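Thiol:disulfide interchange protein DsbC (Haemophilus influenzae, PDB 1T3B) probably forms and isomerises disulfide bonds in periplasmic proteins, working as a homodimer of the thioredoxin family with a redox-active cysteine pair. Local coordinates at residues T32-G35 with I36-V39; N150-K154 with G155-K159; G195-P199 with A200-R204. All blocks are in the same frame, centred on the assembly; numbering follows the deposited sequence.

Interaction 1 of 3, residues T32-G35 with I36-V39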
ATOM      1  N   THR A  32       9.155  12.338  -2.023  1.00 91.60           N
ATOM      2  CA  THR A  32       8.836  12.735  -3.384  1.00 91.14           C
ATOM      3  C   THR A  32       7.425  13.274  -3.459  1.00 90.86           C
ATOM      4  O   THR A  32       6.709  13.314  -2.457  1.00 90.12           O
ATOM      5  CB  THR A  32       8.908  11.530  -4.327  1.00 91.44           C
ATOM      6  OG1 THR A  32       7.767  10.687  -4.101  1.00 90.43           O
ATOM      7  CG2 THR A  32      10.194  10.727  -4.069  1.00 91.52           C
ATOM      8  N   ASP A  33       7.033  13.678  -4.664  1.00 91.27           N
ATOM      9  CA  ASP A  33       5.692  14.189  -4.909  1.00 92.75           C
ATOM     10  C   ASP A  33       4.736  13.012  -5.157  1.00 93.40           C
ATOM     11  O   ASP A  33       3.566  13.211  -5.474  1.00 93.24           O
ATOM     12  CB  ASP A  33       5.693  15.144  -6.108  1.00 93.57           C
ATOM     13  N   GLN A  34       5.248  11.785  -5.035  1.00 93.64           N
ATOM     14  CA  GLN A  34       4.418  10.592  -5.193  1.00 94.01           C
ATOM     15  C   GLN A  34       4.257  10.021  -3.792  1.00 93.67           C
ATOM     16  O   GLN A  34       3.506   9.071  -3.584  1.00 92.98           O
ATOM     17  CB  GLN A  34       5.073   9.532  -6.090  1.00 93.68           C
ATOM     18  CG  GLN A  34       6.424   9.916  -6.669  1.00 95.49           C
ATOM     19  CD  GLN A  34       6.336  11.067  -7.650  1.00 96.12           C
ATOM     20  OE1 GLN A  34       5.541  11.032  -8.588  1.00 97.15           O
ATOM     21  NE2 GLN A  34       7.159  12.090  -7.445  1.00 94.77           N
ATOM     22  N   GLY A  35       4.979  10.606  -2.837  1.00 92.38           N
ATOM     23  CA  GLY A  35       4.896  10.155  -1.459  1.00 92.19           C
ATOM     24  C   GLY A  35       6.250   9.973  -0.811  1.00 91.59           C
ATOM     25  O   GLY A  35       7.286  10.199  -1.434  1.00 92.83           O
ATOM     26  N   ILE A  36       6.243   9.571   0.452  1.00 91.20           N
ATOM     27  CA  ILE A  36       7.484   9.351   1.166  1.00 91.28           C
ATOM     28  C   ILE A  36       8.041   7.970   0.800  1.00 91.14           C
ATOM     29  O   ILE A  36       7.722   6.952   1.427  1.00 89.78           O
ATOM     30  CB  ILE A  36       7.255   9.501   2.700  1.00 91.44           C
ATOM     31  CG1 ILE A  36       6.993  10.979   3.017  1.00 91.68           C
ATOM     32  CG2 ILE A  36       8.456   8.973   3.495  1.00 91.79           C
ATOM     33  CD1 ILE A  36       6.648  11.262   4.466  1.00 91.65           C
ATOM     34  N   LEU A  37       8.867   7.959  -0.247  1.00 91.60           N
ATOM     35  CA  LEU A  37       9.505   6.745  -0.745  1.00 91.07           C
ATOM     36  C   LEU A  37      10.760   6.404   0.042  1.00 91.79           C
ATOM     37  O   LEU A  37      11.102   7.069   1.015  1.00 90.97           O
ATOM     38  CB  LEU A  37       9.885   6.909  -2.220  1.00 87.75           C
ATOM     39  CG  LEU A  37       8.736   7.338  -3.128  1.00 87.59           C
ATOM     40  CD1 LEU A  37       9.203   7.390  -4.575  1.00 86.63           C
ATOM     41  CD2 LEU A  37       7.585   6.373  -2.966  1.00 87.07           C
ATOM     42  N   TYR A  38      11.440   5.353  -0.397  1.00 92.45           N
ATOM     43  CA  TYR A  38      12.674   4.912   0.230  1.00 93.85           C
ATOM     44  C   TYR A  38      13.544   4.344  -0.873  1.00 94.86           C
ATOM     45  O   TYR A  38      13.145   3.417  -1.573  1.00 95.34           O
ATOM     46  CB  TYR A  38      12.368   3.868   1.292  1.00 93.33           C
ATOM     47  CG  TYR A  38      11.697   4.462   2.511  1.00 92.72           C
ATOM     48  CD1 TYR A  38      12.450   5.007   3.542  1.00 91.92           C
ATOM     49  CD2 TYR A  38      10.304   4.518   2.612  1.00 91.40           C
ATOM     50  CE1 TYR A  38      11.839   5.593   4.645  1.00 92.01           C
ATOM     51  CE2 TYR A  38       9.684   5.103   3.712  1.00 90.94           C
ATOM     52  CZ  TYR A  38      10.458   5.641   4.726  1.00 92.14           C
ATOM     53  OH  TYR A  38       9.857   6.237   5.818  1.00 93.94           O
ATOM     54  N   VAL A  39      14.735   4.914  -1.028  1.00 96.93           N
ATOM     55  CA  VAL A  39      15.639   4.500  -2.094  1.00 98.57           C
ATOM     56  C   VAL A  39      17.049   4.132  -1.647  1.00 99.43           C
ATOM     57  O   VAL A  39      17.555   4.620  -0.634  1.00 99.62           O
ATOM     58  CB  VAL A  39      15.740   5.610  -3.171  1.00 99.33           C
ATOM     59  CG1 VAL A  39      16.679   5.181  -4.293  1.00100.40           C
ATOM     60  CG2 VAL A  39      14.356   5.920  -3.717  1.00100.23           C
TER
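Leu37 folds back over the turn that precedes it and lays one methyl against Thr32. Leu37 CD1 sits 3.5 Å from Thr32 CG2, and the two side chains cross at about a right angle. Leu37 CD1 also passes 3.6 Å from Thr32 OG1, so the leucine covers both branches of the threonine. Leu37 CG is placed beside its own backbone N (chi1 -54°), which directs the branch back at residues 32-35. Gly35 is the other main participant. Its phi is strongly positive, a backbone shape that carries the chain out of the turn and into Ile36. Leu37 CG lies 3.6 Å from Gly35 O. Ile36 comes in through CB, with Ile36 CB 3.7 Å from Gly35 C. Its side chain also packs on Ala63, Ile66 and Leu67 of the helix 63-72. Ile36 is also the centre of an inverse gamma turn.

The turn itself is held by Thr32. Thr32 OG1 accepts a bond from Gln34 N at 2.9 Å, an ST turn. Thr32 OG1 in turn donates to Gly35 O at 2.8 Å, in the carbonyl plane and on a lone pair. Thr32 N donates to the same Gly35 O at 2.9 Å. This ties the two sides of the turn together, where strand 31-32 passes into strand 35-40 in the N-terminal domain.

Two donors from one residue thus grip a single carbonyl, while the threonine hydroxyl both gives and receives a bond. The polar work is done inside the turn, and Leu37 adds an apolar cover over the buried threonine.

Interaction 2 of 3, residues N150-K154 with G155-K159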
ATOM      1  N   ASN A 150     -10.503  35.624  15.733  1.00 62.74           N
ATOM      2  CA  ASN A 150     -11.376  35.812  16.878  1.00 63.38           C
ATOM      3  C   ASN A 150     -12.707  36.373  16.407  1.00 63.88           C
ATOM      4  O   ASN A 150     -13.769  35.936  16.863  1.00 63.63           O
ATOM      5  CB  ASN A 150     -10.743  36.735  17.921  1.00 62.81           C
ATOM      6  CG  ASN A 150      -9.657  36.045  18.731  1.00 64.91           C
ATOM      7  OD1 ASN A 150      -9.636  34.822  18.865  1.00 67.71           O
ATOM      8  ND2 ASN A 150      -8.758  36.832  19.292  1.00 66.27           N
ATOM      9  N   GLU A 151     -12.646  37.312  15.465  1.00 62.78           N
ATOM     10  CA  GLU A 151     -13.846  37.934  14.913  1.00 62.67           C
ATOM     11  C   GLU A 151     -14.659  37.019  14.007  1.00 62.37           C
ATOM     12  O   GLU A 151     -15.882  37.052  14.020  1.00 62.07           O
ATOM     13  CB  GLU A 151     -13.471  39.213  14.178  1.00 63.56           C
ATOM     14  CG  GLU A 151     -13.133  40.347  15.136  1.00 67.65           C
ATOM     15  CD  GLU A 151     -14.349  40.836  15.915  1.00 69.20           C
ATOM     16  OE1 GLU A 151     -15.250  41.439  15.294  1.00 67.69           O
ATOM     17  OE2 GLU A 151     -14.406  40.613  17.145  1.00 68.24           O
ATOM     18  N   ALA A 152     -13.984  36.205  13.210  1.00 60.77           N
ATOM     19  CA  ALA A 152     -14.684  35.266  12.350  1.00 61.46           C
ATOM     20  C   ALA A 152     -15.496  34.315  13.229  1.00 62.21           C
ATOM     21  O   ALA A 152     -16.620  33.927  12.894  1.00 64.29           O
ATOM     22  CB  ALA A 152     -13.692  34.477  11.524  1.00 59.46           C
ATOM     23  N   GLU A 153     -14.929  33.943  14.370  1.00 62.21           N
ATOM     24  CA  GLU A 153     -15.615  33.029  15.271  1.00 61.65           C
ATOM     25  C   GLU A 153     -16.797  33.673  15.966  1.00 61.26           C
ATOM     26  O   GLU A 153     -17.700  32.993  16.443  1.00 61.39           O
ATOM     27  CB  GLU A 153     -14.641  32.487  16.305  1.00 61.79           C
ATOM     28  CG  GLU A 153     -13.626  31.551  15.722  1.00 65.97           C
ATOM     29  CD  GLU A 153     -14.262  30.292  15.136  1.00 69.23           C
ATOM     30  OE1 GLU A 153     -15.048  29.629  15.841  1.00 70.40           O
ATOM     31  OE2 GLU A 153     -13.974  29.954  13.970  1.00 72.60           O
ATOM     32  N   LYS A 154     -16.789  34.992  16.036  1.00 59.99           N
ATOM     33  CA  LYS A 154     -17.888  35.690  16.669  1.00 60.64           C
ATOM     34  C   LYS A 154     -18.978  35.989  15.633  1.00 61.99           C
ATOM     35  O   LYS A 154     -20.015  36.563  15.945  1.00 62.43           O
ATOM     36  CB  LYS A 154     -17.378  36.975  17.328  1.00 61.42           C
ATOM     37  CG  LYS A 154     -16.539  36.743  18.582  1.00 61.57           C
ATOM     38  CD  LYS A 154     -16.026  38.041  19.165  1.00 63.22           C
ATOM     39  CE  LYS A 154     -14.990  37.803  20.260  1.00 65.74           C
ATOM     40  NZ  LYS A 154     -14.210  39.044  20.582  1.00 65.93           N
ATOM     41  N   GLY A 155     -18.737  35.582  14.391  1.00 63.48           N
ATOM     42  CA  GLY A 155     -19.711  35.808  13.342  1.00 64.35           C
ATOM     43  C   GLY A 155     -19.349  36.896  12.342  1.00 67.56           C
ATOM     44  O   GLY A 155     -20.010  37.029  11.310  1.00 70.78           O
ATOM     45  N   ASN A 156     -18.304  37.669  12.628  1.00 65.62           N
ATOM     46  CA  ASN A 156     -17.888  38.741  11.729  1.00 64.39           C
ATOM     47  C   ASN A 156     -16.908  38.259  10.671  1.00 65.20           C
ATOM     48  O   ASN A 156     -15.703  38.339  10.868  1.00 65.37           O
ATOM     49  CB  ASN A 156     -17.219  39.867  12.515  1.00 61.60           C
ATOM     50  CG  ASN A 156     -18.078  40.387  13.648  1.00 61.99           C
ATOM     51  OD1 ASN A 156     -19.289  40.519  13.509  1.00 62.76           O
ATOM     52  ND2 ASN A 156     -17.445  40.712  14.773  1.00 60.01           N
ATOM     53  N   LEU A 157     -17.403  37.760   9.549  1.00 65.71           N
ATOM     54  CA  LEU A 157     -16.497  37.298   8.511  1.00 66.54           C
ATOM     55  C   LEU A 157     -15.972  38.481   7.722  1.00 68.36           C
ATOM     56  O   LEU A 157     -16.606  39.525   7.679  1.00 69.66           O
ATOM     57  CB  LEU A 157     -17.209  36.326   7.580  1.00 65.40           C
ATOM     58  CG  LEU A 157     -17.477  34.991   8.269  1.00 66.57           C
ATOM     59  CD1 LEU A 157     -18.340  34.120   7.381  1.00 68.53           C
ATOM     60  CD2 LEU A 157     -16.158  34.296   8.558  1.00 63.92           C
ATOM     61  N   PRO A 158     -14.785  38.351   7.112  1.00 70.00           N
ATOM     62  CA  PRO A 158     -14.234  39.458   6.332  1.00 70.81           C
ATOM     63  C   PRO A 158     -15.068  39.711   5.089  1.00 73.92           C
ATOM     64  O   PRO A 158     -15.481  38.766   4.416  1.00 75.39           O
ATOM     65  CB  PRO A 158     -12.818  38.982   6.003  1.00 69.84           C
ATOM     66  CG  PRO A 158     -12.932  37.503   6.043  1.00 69.16           C
ATOM     67  CD  PRO A 158     -13.793  37.275   7.250  1.00 69.38           C
ATOM     68  N   LYS A 159     -15.325  40.983   4.798  1.00 76.49           N
ATOM     69  CA  LYS A 159     -16.112  41.360   3.636  1.00 79.09           C
ATOM     70  C   LYS A 159     -15.327  41.059   2.369  1.00 81.28           C
ATOM     71  O   LYS A 159     -15.810  40.357   1.481  1.00 80.73           O
ATOM     72  CB  LYS A 159     -16.461  42.840   3.695  1.00 79.39           C
TER
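Glu151 and Asn156 meet through their side chains just past the end of helix 145-153. Asn156 ND2 donates to Glu151 OE1 at 2.4 Å. That is very short, so the exact length deserves caution. The carboxylate and amide planes are turned 36° apart, and the bond is bent (136° at the hydrogen). Glu151 reaches the amide because its chain bends at chi2 (-68°) and curls back along the helix end. Asn156 has CG beside its own backbone N, which brings the amide to the carboxylate. Asn156 CB rests 3.5 Å from Glu151 O. The other oxygen, Glu151 OE2, makes a long salt bridge of 3.8 Å with Lys154 NZ, whose chain is extended beyond CG.

The backbone bonds under this pair form a Schellman motif. Asn156 N donates to Glu151 O at 2.9 Å, and Gly155 N donates to Ala152 O at 3.1 Å. The second donor stands above the carbonyl plane and not on a lone pair. Gly155 takes the positive phi that ends the helix.

After the turn the chain comes back alongside the helix. Leu157 CD2 touches Ala152 CB at 3.9 Å, and Ala152 CA makes a CA-H...O contact with Asn156 O at 3.6 Å.

Ala152 packs on Ile139 of helix 131-141, and Leu157 and Pro158 lie on Gln135 of that helix. Glu153 turns to the other neighbour, helix 99-105, where its OE1 is hydrogen-bonded to ND1 of His102, the residue that follows Cys101 of the redox-active CxxC. The segment 155-159 then leads on toward helix 166-177.

Interaction 3 of 3, residues G195-P199 with A200-R204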
ATOM      1  N   GLY A 195     -10.166  15.013  16.220  1.00 80.57           N
ATOM      2  CA  GLY A 195     -11.523  15.005  16.727  1.00 78.65           C
ATOM      3  C   GLY A 195     -11.599  15.963  17.890  1.00 77.87           C
ATOM      4  O   GLY A 195     -10.583  16.285  18.477  1.00 79.16           O
ATOM      5  N   TYR A 196     -12.784  16.435  18.237  1.00 76.72           N
ATOM      6  CA  TYR A 196     -12.876  17.354  19.355  1.00 76.36           C
ATOM      7  C   TYR A 196     -12.571  16.652  20.660  1.00 75.92           C
ATOM      8  O   TYR A 196     -12.901  15.480  20.845  1.00 78.17           O
ATOM      9  CB  TYR A 196     -14.269  17.973  19.433  1.00 79.90           C
ATOM     10  CG  TYR A 196     -14.495  18.827  20.665  1.00 81.15           C
ATOM     11  CD1 TYR A 196     -13.653  19.900  20.966  1.00 81.79           C
ATOM     12  CD2 TYR A 196     -15.568  18.578  21.517  1.00 82.22           C
ATOM     13  CE1 TYR A 196     -13.881  20.704  22.085  1.00 83.62           C
ATOM     14  CE2 TYR A 196     -15.804  19.374  22.634  1.00 83.83           C
ATOM     15  CZ  TYR A 196     -14.961  20.436  22.916  1.00 84.96           C
ATOM     16  OH  TYR A 196     -15.207  21.231  24.020  1.00 85.22           O
ATOM     17  N   LEU A 197     -11.932  17.384  21.560  1.00 74.17           N
ATOM     18  CA  LEU A 197     -11.567  16.895  22.880  1.00 73.17           C
ATOM     19  C   LEU A 197     -11.566  18.088  23.812  1.00 73.89           C
ATOM     20  O   LEU A 197     -10.779  19.013  23.619  1.00 73.31           O
ATOM     21  CB  LEU A 197     -10.166  16.272  22.877  1.00 71.34           C
ATOM     22  CG  LEU A 197      -9.978  14.821  22.420  1.00 69.53           C
ATOM     23  CD1 LEU A 197      -8.505  14.477  22.418  1.00 68.35           C
ATOM     24  CD2 LEU A 197     -10.723  13.897  23.334  1.00 65.94           C
ATOM     25  N   LYS A 198     -12.453  18.069  24.809  1.00 73.99           N
ATOM     26  CA  LYS A 198     -12.539  19.150  25.783  1.00 73.70           C
ATOM     27  C   LYS A 198     -11.178  19.358  26.454  1.00 74.57           C
ATOM     28  O   LYS A 198     -10.309  18.485  26.399  1.00 72.14           O
ATOM     29  CB  LYS A 198     -13.642  18.846  26.809  1.00 73.65           C
ATOM     30  CG  LYS A 198     -13.592  17.454  27.426  1.00 76.64           C
ATOM     31  CD  LYS A 198     -14.932  17.041  28.050  1.00 76.70           C
ATOM     32  CE  LYS A 198     -15.293  17.890  29.263  1.00 76.85           C
ATOM     33  NZ  LYS A 198     -16.640  17.549  29.813  1.00 75.37           N
ATOM     34  N   PRO A 199     -10.967  20.528  27.076  1.00 75.73           N
ATOM     35  CA  PRO A 199      -9.691  20.817  27.736  1.00 78.84           C
ATOM     36  C   PRO A 199      -9.118  19.615  28.491  1.00 82.01           C
ATOM     37  O   PRO A 199      -8.171  18.981  28.022  1.00 85.25           O
ATOM     38  CB  PRO A 199     -10.041  21.977  28.664  1.00 78.70           C
ATOM     39  CG  PRO A 199     -11.095  22.688  27.912  1.00 76.64           C
ATOM     40  CD  PRO A 199     -11.959  21.566  27.390  1.00 76.36           C
ATOM     41  N   ALA A 200      -9.697  19.303  29.649  1.00 83.40           N
ATOM     42  CA  ALA A 200      -9.244  18.182  30.471  1.00 84.97           C
ATOM     43  C   ALA A 200      -8.826  16.980  29.629  1.00 86.59           C
ATOM     44  O   ALA A 200      -7.648  16.608  29.600  1.00 86.04           O
ATOM     45  CB  ALA A 200     -10.341  17.775  31.439  1.00 83.50           C
ATOM     46  N   ASP A 201      -9.797  16.381  28.942  1.00 86.22           N
ATOM     47  CA  ASP A 201      -9.546  15.213  28.104  1.00 85.90           C
ATOM     48  C   ASP A 201      -8.335  15.419  27.197  1.00 85.39           C
ATOM     49  O   ASP A 201      -7.491  14.530  27.077  1.00 86.81           O
ATOM     50  CB  ASP A 201     -10.784  14.891  27.264  1.00 85.24           C
ATOM     51  CG  ASP A 201     -11.999  14.603  28.114  1.00 87.47           C
ATOM     52  OD1 ASP A 201     -12.376  15.462  28.938  1.00 88.84           O
ATOM     53  OD2 ASP A 201     -12.583  13.515  27.963  1.00 87.94           O
ATOM     54  N   LEU A 202      -8.237  16.586  26.566  1.00 83.74           N
ATOM     55  CA  LEU A 202      -7.107  16.843  25.688  1.00 81.69           C
ATOM     56  C   LEU A 202      -5.795  16.729  26.462  1.00 81.24           C
ATOM     57  O   LEU A 202      -4.777  16.318  25.912  1.00 81.56           O
ATOM     58  CB  LEU A 202      -7.217  18.233  25.054  1.00 80.47           C
ATOM     59  CG  LEU A 202      -5.981  18.665  24.252  1.00 79.28           C
ATOM     60  CD1 LEU A 202      -5.690  17.668  23.147  1.00 77.07           C
ATOM     61  CD2 LEU A 202      -6.202  20.038  23.661  1.00 79.61           C
ATOM     62  N   LEU A 203      -5.825  17.087  27.743  1.00 81.95           N
ATOM     63  CA  LEU A 203      -4.627  17.025  28.578  1.00 82.43           C
ATOM     64  C   LEU A 203      -4.165  15.577  28.776  1.00 83.68           C
ATOM     65  O   LEU A 203      -3.042  15.220  28.405  1.00 82.42           O
ATOM     66  CB  LEU A 203      -4.897  17.687  29.934  1.00 81.09           C
ATOM     67  CG  LEU A 203      -3.713  17.798  30.898  1.00 80.74           C
ATOM     68  CD1 LEU A 203      -2.618  18.667  30.284  1.00 79.94           C
ATOM     69  CD2 LEU A 203      -4.198  18.379  32.225  1.00 81.91           C
ATOM     70  N   ARG A 204      -5.031  14.748  29.358  1.00 84.64           N
ATOM     71  CA  ARG A 204      -4.700  13.343  29.576  1.00 86.85           C
ATOM     72  C   ARG A 204      -4.151  12.734  28.293  1.00 87.65           C
ATOM     73  O   ARG A 204      -3.001  12.302  28.244  1.00 87.62           O
ATOM     74  CB  ARG A 204      -5.934  12.567  30.006  1.00 86.64           C
ATOM     75  CG  ARG A 204      -6.467  12.952  31.365  1.00 88.66           C
ATOM     76  CD  ARG A 204      -7.834  12.343  31.551  1.00 89.20           C
ATOM     77  NE  ARG A 204      -8.857  13.352  31.808  1.00 90.24           N
ATOM     78  CZ  ARG A 204     -10.123  13.235  31.414  1.00 90.47           C
ATOM     79  NH1 ARG A 204     -10.508  12.157  30.739  1.00 89.48           N
ATOM     80  NH2 ARG A 204     -11.011  14.179  31.706  1.00 90.55           N
TER
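Leu197 leans over the first turn of the helix 199-208 that follows it. Leu197 CB meets Leu202 CB at 4.2 Å, and Leu197 CD2 reaches Asp201 CB at 4.1 Å. Leu197 CG lies beside its own backbone N (chi1 -83°), and from there the branch extends to the aspartate. Leu197 O is hydrogen-bonded to Tyr111 OH of helix 108-113.

Lys198 comes next, at the N-cap position. Its carbonyl begins the helix: Leu202 N donates to Lys198 O at 2.8 Å, nearly straight at the hydrogen (163°) and almost in line with the C=O bond. The lysine chain runs across Asp201, but the model is too tight there to support a detailed reading.

Pro199 opens the helix. Having no N-H to give, it suits a first turn, where backbone N-H groups have no carbonyl one turn earlier. Its own carbonyl is used: Leu203 N donates to Pro199 O at 3.0 Å, with a more bent path at the hydrogen (143°). Leu202 CB also comes within 3.2 Å of Pro199 O. The ring packs on Glu110 and Tyr111 of helix 108-113, while Leu202 and Leu203 pack on Ile116 of strand 116-122. Further along, Asp201 CA lies over the centre of one face of the Arg204 guanidinium, 3.9 Å above its plane.

This is a helix N-terminus with proline in its first turn. It begins the C-terminal helix of the thioredoxin-like domain, which packs against the central sheet.

All three are local turns at the ends of secondary structure, and none touches another. Interaction 1 belongs to the N-terminal domain and is partly buried. Interactions 2 and 3 share the thioredoxin-like domain, with centres about 25 Å apart, on the opposite side of the chain's centre from interaction 1. Interaction 1 closes a hairpin, interaction 2 ends a helix and interaction 3 starts one. Their chemistry follows. The hairpin relies on a threonine hydroxyl under an apolar cover. The partly buried helix end adds a carboxylate-amide pair to its backbone bonds. The surface helix start depends on main-chain carbonyls and leucine packing. Glycines with positive phi shape interactions 1 and 2.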